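Local structure of response regulator (Vibrio cholerae O1 biovar El Tor, 7KPO) at residues L7-L12 and P68-V73; A15-L20 and K57-E62; N21-V26 and E82-A87. The protein binds DNA, probably to control transcription, as the DNA-binding domain of the sensor histidine kinase ChiS. All coordinates share one frame; numbering follows the deposited sequence.

Interaction 1 (L7-L12 and P68-V73); sequences LMRAVL and PRWRTV. With SO4 (sulfate ion), chain B; SO4 (sulfate ion), chain E.
Arg9 faces Pro68 and Leu12 faces Val73 across two chain segments whose nearest CA atoms are 8.2 Å and 7.6 Å apart, respectively. Residues 7-12 lie within helix 2-27, and residues 68-73 form the entry to helix 70-83. Trp70, from 68-73, lays its indole against residues 7-12. Met8 is a selenomethionine, and both it and Leu12 have two conformers; their side-chain contacts hold for the one given. A bend at the last torsion of Met8 (chi3 50°) lays its methyl over one face of the indole. Met8 CE is 3.9 Å from the centroid of the Trp70 six-membered ring and 20° off its normal, a CH-pi contact. Leu12 CD2 meets the opposite face off-centre. The same face is also packed by CB of Pro68. The ring is thus held between aliphatic groups, and its rim lies close to the helix backbone, with Trp70 CH2 4.0 Å from Arg9 N. Leu12 CD2 also lies 3.7 Å from Pro68 CB. The approach of Leu12 to Val73 is very tight and is therefore doubtful in detail. Arg9 crosses Pro68 at about a right angle, with Arg9 NH1 3.5 Å from Pro68 CG. Its guanidinium is held mainly by Pro65 O, with a weak bond to Leu64 O. On the far side of residues 68-73, a sulfate sits at the helix start. Thr72 OG1 gives it a bond of 2.7 Å to O2, and Arg69 NH1 one of 2.8 Å to O4. Arg71 NH1 bonds both this sulfate and a second one. The sulfates probably come from the crystallisation liquor. The arrangement is an anion site at a helix N-terminus, beside a packed tryptophan; in a DNA-binding domain it could resemble a phosphate-binding site.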
loop_
_atom_site.group_PDB
_atom_site.type_symbol
_atom_site.label_atom_id
_atom_site.label_comp_id
_atom_site.label_asym_id
_atom_site.label_seq_id
_atom_site.Cartn_x
_atom_site.Cartn_y
_atom_site.Cartn_z
ATOM N N LEU A 7 21.864 -4.652 -12.125
ATOM C CA LEU A 7 21.183 -4.082 -10.936
ATOM C C LEU A 7 19.698 -4.438 -10.977
ATOM O O LEU A 7 19.123 -4.830 -9.970
ATOM C CB LEU A 7 21.392 -2.567 -10.919
ATOM C CG LEU A 7 20.628 -1.808 -9.838
ATOM C CD1 LEU A 7 21.049 -2.260 -8.446
ATOM C CD2 LEU A 7 20.839 -0.311 -10.005
HETATM N N MSE A 8 19.080 -4.288 -12.151
HETATM C CA MSE A 8 17.669 -4.600 -12.299
HETATM C C MSE A 8 17.401 -6.055 -11.909
HETATM O O MSE A 8 16.428 -6.341 -11.214
HETATM C CB MSE A 8 17.230 -4.315 -13.738
HETATM C CG MSE A 8 17.175 -2.837 -14.065
HETATM SE SE MSE A 8 16.993 -2.500 -15.979
HETATM C CE MSE A 8 15.493 -3.664 -16.440
ATOM N N ARG A 9 18.272 -6.972 -12.348
ATOM C CA ARG A 9 18.109 -8.391 -12.049
ATOM C C ARG A 9 18.281 -8.632 -10.540
ATOM O O ARG A 9 17.500 -9.408 -9.966
ATOM C CB ARG A 9 19.085 -9.211 -12.901
ATOM C CG ARG A 9 18.770 -9.167 -14.392
ATOM C CD ARG A 9 19.824 -9.807 -15.280
ATOM N NE ARG A 9 19.897 -11.250 -15.096
ATOM C CZ ARG A 9 19.081 -12.137 -15.657
ATOM N NH1 ARG A 9 18.106 -11.744 -16.460
ATOM N NH2 ARG A 9 19.237 -13.423 -15.400
ATOM N N ALA A 10 19.275 -7.998 -9.919
ATOM C CA ALA A 10 19.486 -8.161 -8.464
ATOM C C ALA A 10 18.279 -7.622 -7.687
ATOM O O ALA A 10 17.852 -8.264 -6.719
ATOM C CB ALA A 10 20.752 -7.457 -8.059
ATOM N N VAL A 11 17.761 -6.468 -8.093
ATOM C CA VAL A 11 16.590 -5.877 -7.392
ATOM C C VAL A 11 15.367 -6.782 -7.594
ATOM O O VAL A 11 14.594 -6.960 -6.645
ATOM C CB VAL A 11 16.341 -4.436 -7.871
ATOM C CG1 VAL A 11 15.055 -3.874 -7.299
ATOM C CG2 VAL A 11 17.516 -3.535 -7.524
ATOM N N LEU A 12 15.213 -7.358 -8.788
ATOM C CA LEU A 12 14.043 -8.230 -9.073
ATOM C C LEU A 12 14.051 -9.433 -8.118
ATOM O O LEU A 12 12.986 -9.780 -7.587
ATOM C CB LEU A 12 14.099 -8.676 -10.538
ATOM C CG LEU A 12 12.783 -9.186 -11.126
ATOM C CD1 LEU A 12 11.785 -8.052 -11.271
ATOM C CD2 LEU A 12 13.010 -9.843 -12.475
ATOM N N PRO A 68 13.523 -11.966 -18.083
ATOM C CA PRO A 68 12.565 -11.892 -16.983
ATOM C C PRO A 68 11.242 -11.261 -17.433
ATOM O O PRO A 68 11.263 -10.387 -18.282
ATOM C CB PRO A 68 13.236 -10.979 -15.946
ATOM C CG PRO A 68 14.692 -10.934 -16.368
ATOM C CD PRO A 68 14.683 -11.095 -17.871
ATOM N N ARG A 69 10.133 -11.733 -16.867
ATOM C CA ARG A 69 8.804 -11.130 -17.142
ATOM C C ARG A 69 8.599 -10.012 -16.108
ATOM O O ARG A 69 7.912 -10.222 -15.107
ATOM C CB ARG A 69 7.717 -12.204 -17.105
ATOM C CG ARG A 69 7.831 -13.248 -18.205
ATOM C CD ARG A 69 6.620 -14.161 -18.182
ATOM N NE ARG A 69 6.611 -15.182 -19.222
ATOM C CZ ARG A 69 6.027 -15.063 -20.414
ATOM N NH1 ARG A 69 5.388 -13.953 -20.746
ATOM N NH2 ARG A 69 6.077 -16.066 -21.273
ATOM N N TRP A 70 9.200 -8.850 -16.365
ATOM C CA TRP A 70 9.161 -7.689 -15.439
ATOM C C TRP A 70 7.729 -7.336 -15.030
ATOM O O TRP A 70 7.510 -7.065 -13.841
ATOM C CB TRP A 70 9.850 -6.480 -16.084
ATOM C CG TRP A 70 11.253 -6.774 -16.511
ATOM C CD1 TRP A 70 11.661 -7.134 -17.761
ATOM C CD2 TRP A 70 12.432 -6.797 -15.684
ATOM N NE1 TRP A 70 13.010 -7.354 -17.776
ATOM C CE2 TRP A 70 13.512 -7.151 -16.522
ATOM C CE3 TRP A 70 12.686 -6.534 -14.336
ATOM C CZ2 TRP A 70 14.817 -7.266 -16.049
ATOM C CZ3 TRP A 70 13.979 -6.641 -13.870
ATOM C CH2 TRP A 70 15.026 -7.001 -14.718
ATOM N N ARG A 71 6.804 -7.294 -15.985
ATOM C CA ARG A 71 5.409 -6.900 -15.653
ATOM C C ARG A 71 4.772 -7.948 -14.741
ATOM O O ARG A 71 4.020 -7.564 -13.843
ATOM C CB ARG A 71 4.560 -6.729 -16.911
ATOM C CG ARG A 71 5.045 -5.628 -17.842
ATOM C CD ARG A 71 4.012 -5.321 -18.909
ATOM N NE ARG A 71 3.606 -6.521 -19.629
ATOM C CZ ARG A 71 2.566 -6.603 -20.452
ATOM N NH1 ARG A 71 2.280 -7.757 -21.031
ATOM N NH2 ARG A 71 1.801 -5.548 -20.677
ATOM N N THR A 72 5.071 -9.223 -14.971
ATOM C CA THR A 72 4.486 -10.282 -14.120
ATOM C C THR A 72 5.048 -10.141 -12.700
ATOM O O THR A 72 4.305 -10.363 -11.735
ATOM C CB THR A 72 4.730 -11.661 -14.725
ATOM O OG1 THR A 72 4.080 -11.715 -15.995
ATOM C CG2 THR A 72 4.194 -12.749 -13.829
ATOM N N VAL A 73 6.330 -9.793 -12.576
ATOM C CA VAL A 73 6.915 -9.564 -11.225
ATOM C C VAL A 73 6.232 -8.343 -10.593
ATOM O O VAL A 73 5.828 -8.431 -9.430
ATOM C CB VAL A 73 8.440 -9.393 -11.291
ATOM C CG1 VAL A 73 8.993 -8.905 -9.960
ATOM C CG2 VAL A 73 9.112 -10.683 -11.724
HETATM S S SO4 B . 4.660 -10.110 -19.304
HETATM O O1 SO4 B . 3.239 -10.091 -19.527
HETATM O O2 SO4 B . 4.945 -9.992 -17.900
HETATM O O3 SO4 B . 5.250 -9.003 -20.009
HETATM O O4 SO4 B . 5.222 -11.337 -19.799
HETATM S S SO4 E . -0.572 -6.884 -23.331
HETATM O O1 SO4 E . -0.335 -5.987 -24.432
HETATM O O2 SO4 E . -0.713 -6.127 -22.116
HETATM O O3 SO4 E . -1.778 -7.632 -23.573
HETATM O O4 SO4 E . 0.540 -7.790 -23.206
#

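Interaction 2 (A15-L20 and K57-E62); sequences AMTSAL and KYLRIE
Thr17 meets Leu59 through its methyl, because chi1 of 60° places OG1 between the backbone N and the carbonyl carbon and leaves CG2 beside the backbone N, anti to the carbonyl carbon. OG1 is thereby turned back onto its own helix, where it bonds Val13 O and Glu14 O. Thr17 CG2 rests 3.4 Å from Leu59 O and also touches CA and CB of that residue. Leu59 has CG beside its backbone N (chi1 -53°), and its branch reaches back toward the helix. There Leu59 CD2 meets Leu20 CD1 at 3.5 Å, tighter than usual for two methyls. The two leucine side chains cross at about a right angle. Leu20 CD1 also lies 4.0 Å from Leu59 CD1, so one methyl of Leu20 touches both ends of the Leu59 fork. Met16, a selenomethionine with two conformers, adds a looser contact in the one given. Met16 CB lies 4.2 Å from Leu59 CD2. Met16 CG lies 4.4 Å from Tyr58 CB. The backbones come closest at Thr17 and Leu59, whose CA atoms are 5.5 Å apart. The loop side is shaped by a type I beta turn from Lys57 to Arg60, which presents Leu59 to the helix. Tyr58 leads its ring away from residues 15-20 to meet Trp41 edge-to-face, and its hydroxyl bonds Arg69 N. The carbonyl O of Tyr58 is buried by the contact and has no partner in the model. Apolar contacts of Leu59 with Leu20, Met16 and the Thr17 methyl carry this joint. Trp41 and helix 70-83 also touch Met16, and helix 89-106 touches Ala15 and Ser18. The arrangement is a beta turn docked by a leucine onto the middle of helix 2-27, the long helix that runs through this small helical domain.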
loop_
_atom_site.group_PDB
_atom_site.type_symbol
_atom_site.label_atom_id
_atom_site.label_comp_id
_atom_site.label_asym_id
_atom_site.label_seq_id
_atom_site.Cartn_x
_atom_site.Cartn_y
_atom_site.Cartn_z
ATOM N N ALA A 15 13.273 -8.191 -4.545
ATOM C CA ALA A 15 11.845 -7.818 -4.449
ATOM C C ALA A 15 10.935 -9.048 -4.376
ATOM O O ALA A 15 10.040 -9.099 -3.537
ATOM C CB ALA A 15 11.473 -6.933 -5.613
HETATM N N MSE A 16 11.194 -10.032 -5.238
HETATM C CA MSE A 16 10.353 -11.213 -5.302
HETATM C C MSE A 16 10.466 -12.032 -4.024
HETATM O O MSE A 16 9.459 -12.432 -3.448
HETATM C CB MSE A 16 10.728 -12.063 -6.515
HETATM C CG MSE A 16 10.232 -11.496 -7.814
HETATM SE SE MSE A 16 8.283 -11.288 -7.793
HETATM C CE MSE A 16 7.427 -13.045 -7.893
ATOM N N THR A 17 11.697 -12.280 -3.584
ATOM C CA THR A 17 11.910 -13.073 -2.383
ATOM C C THR A 17 11.282 -12.361 -1.180
ATOM O O THR A 17 10.602 -13.017 -0.380
ATOM C CB THR A 17 13.394 -13.376 -2.149
ATOM O OG1 THR A 17 14.135 -12.168 -2.004
ATOM C CG2 THR A 17 13.984 -14.189 -3.275
ATOM N N SER A 18 11.499 -11.048 -1.079
ATOM C CA SER A 18 10.934 -10.249 0.038
ATOM C C SER A 18 9.409 -10.345 0.014
ATOM O O SER A 18 8.793 -10.599 1.063
ATOM C CB SER A 18 11.363 -8.801 -0.054
ATOM O OG SER A 18 12.758 -8.656 0.152
ATOM N N ALA A 19 8.832 -10.164 -1.167
ATOM C CA ALA A 19 7.361 -10.165 -1.299
ATOM C C ALA A 19 6.799 -11.537 -0.915
ATOM O O ALA A 19 5.781 -11.586 -0.216
ATOM C CB ALA A 19 6.971 -9.774 -2.698
ATOM N N LEU A 20 7.432 -12.618 -1.367
ATOM C CA LEU A 20 6.903 -13.968 -1.031
ATOM C C LEU A 20 7.033 -14.245 0.464
ATOM O O LEU A 20 6.117 -14.845 1.027
ATOM C CB LEU A 20 7.623 -15.035 -1.854
ATOM C CG LEU A 20 7.099 -15.197 -3.274
ATOM C CD1 LEU A 20 8.001 -16.110 -4.074
ATOM C CD2 LEU A 20 5.670 -15.726 -3.270
ATOM N N LYS A 57 12.372 -19.910 -10.180
ATOM C CA LYS A 57 13.615 -19.435 -10.849
ATOM C C LYS A 57 13.900 -17.974 -10.485
ATOM O O LYS A 57 15.065 -17.565 -10.556
ATOM C CB LYS A 57 13.492 -19.569 -12.369
ATOM C CG LYS A 57 13.374 -21.000 -12.873
ATOM C CD LYS A 57 13.243 -21.116 -14.372
ATOM C CE LYS A 57 13.122 -22.555 -14.823
ATOM N NZ LYS A 57 13.020 -22.664 -16.297
ATOM N N TYR A 58 12.878 -17.223 -10.082
ATOM C CA TYR A 58 13.022 -15.777 -9.779
ATOM C C TYR A 58 13.511 -15.544 -8.350
ATOM O O TYR A 58 13.711 -14.379 -7.987
ATOM C CB TYR A 58 11.680 -15.074 -10.000
ATOM C CG TYR A 58 11.328 -14.873 -11.451
ATOM C CD1 TYR A 58 10.958 -15.930 -12.264
ATOM C CD2 TYR A 58 11.355 -13.609 -12.011
ATOM C CE1 TYR A 58 10.634 -15.737 -13.599
ATOM C CE2 TYR A 58 11.043 -13.399 -13.344
ATOM C CZ TYR A 58 10.687 -14.464 -14.146
ATOM O OH TYR A 58 10.365 -14.251 -15.456
ATOM N N LEU A 59 13.776 -16.612 -7.597
ATOM C CA LEU A 59 14.120 -16.448 -6.162
ATOM C C LEU A 59 15.631 -16.545 -5.944
ATOM O O LEU A 59 16.055 -16.394 -4.794
ATOM C CB LEU A 59 13.342 -17.488 -5.349
ATOM C CG LEU A 59 11.827 -17.492 -5.586
ATOM C CD1 LEU A 59 11.137 -18.511 -4.693
ATOM C CD2 LEU A 59 11.226 -16.105 -5.384
ATOM N N ARG A 60 16.399 -16.763 -7.012
ATOM C CA ARG A 60 17.880 -16.830 -6.934
ATOM C C ARG A 60 18.441 -16.154 -8.183
ATOM O O ARG A 60 17.927 -16.402 -9.287
ATOM C CB ARG A 60 18.391 -18.276 -6.853
ATOM C CG ARG A 60 17.927 -19.034 -5.619
ATOM C CD ARG A 60 18.416 -20.472 -5.515
ATOM N NE ARG A 60 19.847 -20.633 -5.252
ATOM C CZ ARG A 60 20.749 -21.156 -6.088
ATOM N NH1 ARG A 60 20.395 -21.609 -7.281
ATOM N NH2 ARG A 60 22.014 -21.249 -5.708
ATOM N N ILE A 61 19.496 -15.366 -8.025
ATOM C CA ILE A 61 20.082 -14.701 -9.218
ATOM C C ILE A 61 20.626 -15.763 -10.190
ATOM O O ILE A 61 20.562 -15.526 -11.396
ATOM C CB ILE A 61 21.150 -13.674 -8.789
ATOM C CG1 ILE A 61 21.506 -12.713 -9.924
ATOM C CG2 ILE A 61 22.394 -14.344 -8.223
ATOM C CD1 ILE A 61 20.348 -11.867 -10.416
ATOM N N GLU A 62 21.094 -16.906 -9.684
ATOM C CA GLU A 62 21.696 -17.959 -10.547
ATOM C C GLU A 62 20.669 -18.572 -11.505
ATOM O O GLU A 62 21.081 -19.061 -12.572
ATOM C CB GLU A 62 22.274 -19.096 -9.703
ATOM C CG GLU A 62 23.480 -18.717 -8.860
ATOM C CD GLU A 62 23.230 -18.017 -7.537
ATOM O OE1 GLU A 62 22.056 -17.768 -7.192
ATOM O OE2 GLU A 62 24.226 -17.764 -6.828
#

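Interaction 3 (N21-V26 and E82-A87); sequences NYWERV and EHCKEA. With SO4 (sulfate ion), chain D.
Tyr22 and Arg25 make the polar bonds here, and both reach Glu86. The hydroxyl OH of Tyr22 donates to Glu86 O at 2.7 Å, with the donor lying above the carbonyl plane rather than on a lone pair. Arg25 grips the carboxylate end-on. Arg25 NH1 and NH2 each lie 2.9 Å from Glu86 OE2, which takes both from the same face of the carboxylate. The guanidinium and carboxylate planes are turned 58° apart, so the pair is not coplanar. A weaker bond runs from NH1 to Glu86 OE1. Beside this polar edge, Cys84 fills the apolar interior. Cys84 CB packs 3.4 Å from Tyr22 CE2 and 3.7 Å from Val26 CG1. Cys84 SG lies 3.7 Å from Trp23 CE3, an oblique sulfur-aromatic contact. Val26 backs the arrangement, with CG2 over a rim of the Tyr22 ring. A second shell of bonds helps position these groups. Arg25 is held most strongly by Glu90, through a salt bridge from NH2. Trp23 NE1 bonds Ser30 O, and Arg91 NE bonds Cys84 O. Further out, Lys85 NZ bonds a sulfate, probably from the crystallisation liquor, 2.7 Å from its O3. That ion is also bound by Arg91 and by Arg91 and Arg98 of the second subunit, whose Asp99 accepts a bond from Ala87 N. Cys84 is the first residue to leave helical geometry, so this is a helix C-terminal end and its turn into helix 89-106, packed against the end of helix 2-27 beside the subunit interface.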
loop_
_atom_site.group_PDB
_atom_site.type_symbol
_atom_site.label_atom_id
_atom_site.label_comp_id
_atom_site.label_asym_id
_atom_site.label_seq_id
_atom_site.Cartn_x
_atom_site.Cartn_y
_atom_site.Cartn_z
ATOM N N ASN A 21 8.135 -13.837 1.079
ATOM C CA ASN A 21 8.292 -14.072 2.537
ATOM C C ASN A 21 7.184 -13.325 3.288
ATOM O O ASN A 21 6.630 -13.880 4.258
ATOM C CB ASN A 21 9.688 -13.667 3.004
ATOM C CG ASN A 21 10.780 -14.507 2.378
ATOM O OD1 ASN A 21 10.522 -15.592 1.855
ATOM N ND2 ASN A 21 12.005 -14.014 2.435
ATOM N N TYR A 22 6.873 -12.107 2.847
ATOM C CA TYR A 22 5.811 -11.284 3.477
ATOM C C TYR A 22 4.444 -11.947 3.256
ATOM O O TYR A 22 3.662 -12.070 4.207
ATOM C CB TYR A 22 5.924 -9.875 2.905
ATOM C CG TYR A 22 4.920 -8.878 3.413
ATOM C CD1 TYR A 22 5.019 -8.341 4.685
ATOM C CD2 TYR A 22 3.908 -8.417 2.591
ATOM C CE1 TYR A 22 4.113 -7.396 5.138
ATOM C CE2 TYR A 22 2.996 -7.473 3.026
ATOM C CZ TYR A 22 3.097 -6.963 4.305
ATOM O OH TYR A 22 2.187 -6.037 4.724
ATOM N N TRP A 23 4.163 -12.354 2.020
ATOM C CA TRP A 23 2.904 -13.071 1.698
ATOM C C TRP A 23 2.730 -14.264 2.639
ATOM O O TRP A 23 1.658 -14.407 3.246
ATOM C CB TRP A 23 2.931 -13.555 0.247
ATOM C CG TRP A 23 1.892 -14.593 -0.044
ATOM C CD1 TRP A 23 2.052 -15.948 0.011
ATOM C CD2 TRP A 23 0.515 -14.366 -0.390
ATOM N NE1 TRP A 23 0.874 -16.576 -0.287
ATOM C CE2 TRP A 23 -0.083 -15.634 -0.546
ATOM C CE3 TRP A 23 -0.260 -13.222 -0.607
ATOM C CZ2 TRP A 23 -1.421 -15.784 -0.902
ATOM C CZ3 TRP A 23 -1.584 -13.371 -0.954
ATOM C CH2 TRP A 23 -2.152 -14.637 -1.102
ATOM N N GLU A 24 3.760 -15.098 2.741
ATOM C CA GLU A 24 3.672 -16.337 3.556
ATOM C C GLU A 24 3.364 -15.988 5.015
ATOM O O GLU A 24 2.441 -16.597 5.590
ATOM C CB GLU A 24 4.966 -17.138 3.398
ATOM C CG GLU A 24 5.158 -17.682 1.993
ATOM C CD GLU A 24 6.560 -18.153 1.647
ATOM O OE1 GLU A 24 7.445 -18.084 2.521
ATOM O OE2 GLU A 24 6.766 -18.568 0.490
ATOM N N ARG A 25 4.073 -15.015 5.578
ATOM C CA ARG A 25 3.876 -14.678 7.008
ATOM C C ARG A 25 2.519 -14.007 7.257
ATOM O O ARG A 25 1.819 -14.430 8.193
ATOM C CB ARG A 25 5.000 -13.762 7.494
ATOM C CG ARG A 25 4.912 -13.450 8.980
ATOM C CD ARG A 25 6.024 -12.547 9.466
ATOM N NE ARG A 25 5.985 -11.226 8.857
ATOM C CZ ARG A 25 5.156 -10.249 9.214
ATOM N NH1 ARG A 25 4.258 -10.444 10.166
ATOM N NH2 ARG A 25 5.213 -9.080 8.599
ATOM N N VAL A 26 2.161 -13.006 6.455
ATOM C CA VAL A 26 0.922 -12.214 6.709
ATOM C C VAL A 26 -0.333 -12.999 6.302
ATOM O O VAL A 26 -1.297 -12.988 7.084
ATOM C CB VAL A 26 1.009 -10.842 6.017
ATOM C CG1 VAL A 26 -0.281 -10.049 6.173
ATOM C CG2 VAL A 26 2.190 -10.040 6.544
ATOM N N GLU A 82 -1.706 -5.847 -2.223
ATOM C CA GLU A 82 -3.184 -5.672 -2.242
ATOM C C GLU A 82 -3.826 -6.551 -1.160
ATOM O O GLU A 82 -4.785 -6.089 -0.516
ATOM C CB GLU A 82 -3.741 -6.062 -3.616
ATOM C CG GLU A 82 -5.254 -5.967 -3.729
ATOM C CD GLU A 82 -5.822 -4.562 -3.641
ATOM O OE1 GLU A 82 -5.078 -3.602 -3.926
ATOM O OE2 GLU A 82 -7.004 -4.431 -3.274
ATOM N N HIS A 83 -3.294 -7.762 -0.977
ATOM C CA HIS A 83 -3.893 -8.748 -0.037
ATOM C C HIS A 83 -3.234 -8.771 1.343
ATOM O O HIS A 83 -3.854 -9.326 2.263
ATOM C CB HIS A 83 -3.872 -10.129 -0.704
ATOM C CG HIS A 83 -4.790 -10.200 -1.878
ATOM N ND1 HIS A 83 -6.133 -10.491 -1.739
ATOM C CD2 HIS A 83 -4.587 -9.977 -3.195
ATOM C CE1 HIS A 83 -6.711 -10.466 -2.922
ATOM N NE2 HIS A 83 -5.788 -10.155 -3.831
ATOM N N CYS A 84 -2.046 -8.191 1.481
ATOM C CA CYS A 84 -1.298 -8.190 2.768
ATOM C C CYS A 84 -1.029 -6.732 3.145
ATOM O O CYS A 84 -0.209 -6.084 2.474
ATOM C CB CYS A 84 -0.021 -9.009 2.628
ATOM S SG CYS A 84 -0.323 -10.715 2.094
ATOM N N LYS A 85 -1.691 -6.252 4.198
ATOM C CA LYS A 85 -1.635 -4.810 4.556
ATOM C C LYS A 85 -0.743 -4.502 5.760
ATOM O O LYS A 85 -0.356 -3.330 5.875
ATOM C CB LYS A 85 -3.056 -4.331 4.858
ATOM C CG LYS A 85 -4.026 -4.406 3.692
ATOM C CD LYS A 85 -3.526 -3.652 2.487
ATOM C CE LYS A 85 -4.555 -3.504 1.392
ATOM N NZ LYS A 85 -3.940 -2.918 0.179
ATOM N N GLU A 86 -0.362 -5.501 6.558
ATOM C CA GLU A 86 0.390 -5.271 7.824
ATOM C C GLU A 86 1.508 -4.249 7.610
ATOM O O GLU A 86 2.499 -4.583 6.963
ATOM C CB GLU A 86 0.943 -6.585 8.372
ATOM C CG GLU A 86 1.696 -6.420 9.679
ATOM C CD GLU A 86 2.287 -7.710 10.217
ATOM O OE1 GLU A 86 1.564 -8.724 10.242
ATOM O OE2 GLU A 86 3.482 -7.710 10.554
ATOM N N ALA A 87 1.339 -3.052 8.166
ATOM C CA ALA A 87 2.330 -1.968 8.023
ATOM C C ALA A 87 3.560 -2.285 8.866
ATOM O O ALA A 87 3.432 -2.893 9.943
ATOM C CB ALA A 87 1.720 -0.651 8.424
HETATM S S SO4 D . -1.964 -0.066 0.318
HETATM O O1 SO4 D . -1.409 -1.191 -0.390
HETATM O O2 SO4 D . -0.967 0.493 1.201
HETATM O O3 SO4 D . -3.092 -0.499 1.097
HETATM O O4 SO4 D . -2.385 0.927 -0.638
#

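Helix 2-27 supplies the first segment of all three contacts, in the order 7-12, 15-20 and 21-26. The partners are 68-73, 57-62 and 82-87, so interaction 2 is nested inside the loop closed by interaction 1, while interaction 3 crosses both. Interactions 1 and 2 have centres about 9 Å apart and touch where Val73 packs on Tyr58. Interaction 3 lies about 20 Å from interaction 1 and about 16 Å from interaction 2, centre to centre. Interactions 1 and 3 lie on opposite sides of the chain's centre. The long helix thus joins both ends of helix 70-83 and the loop before it.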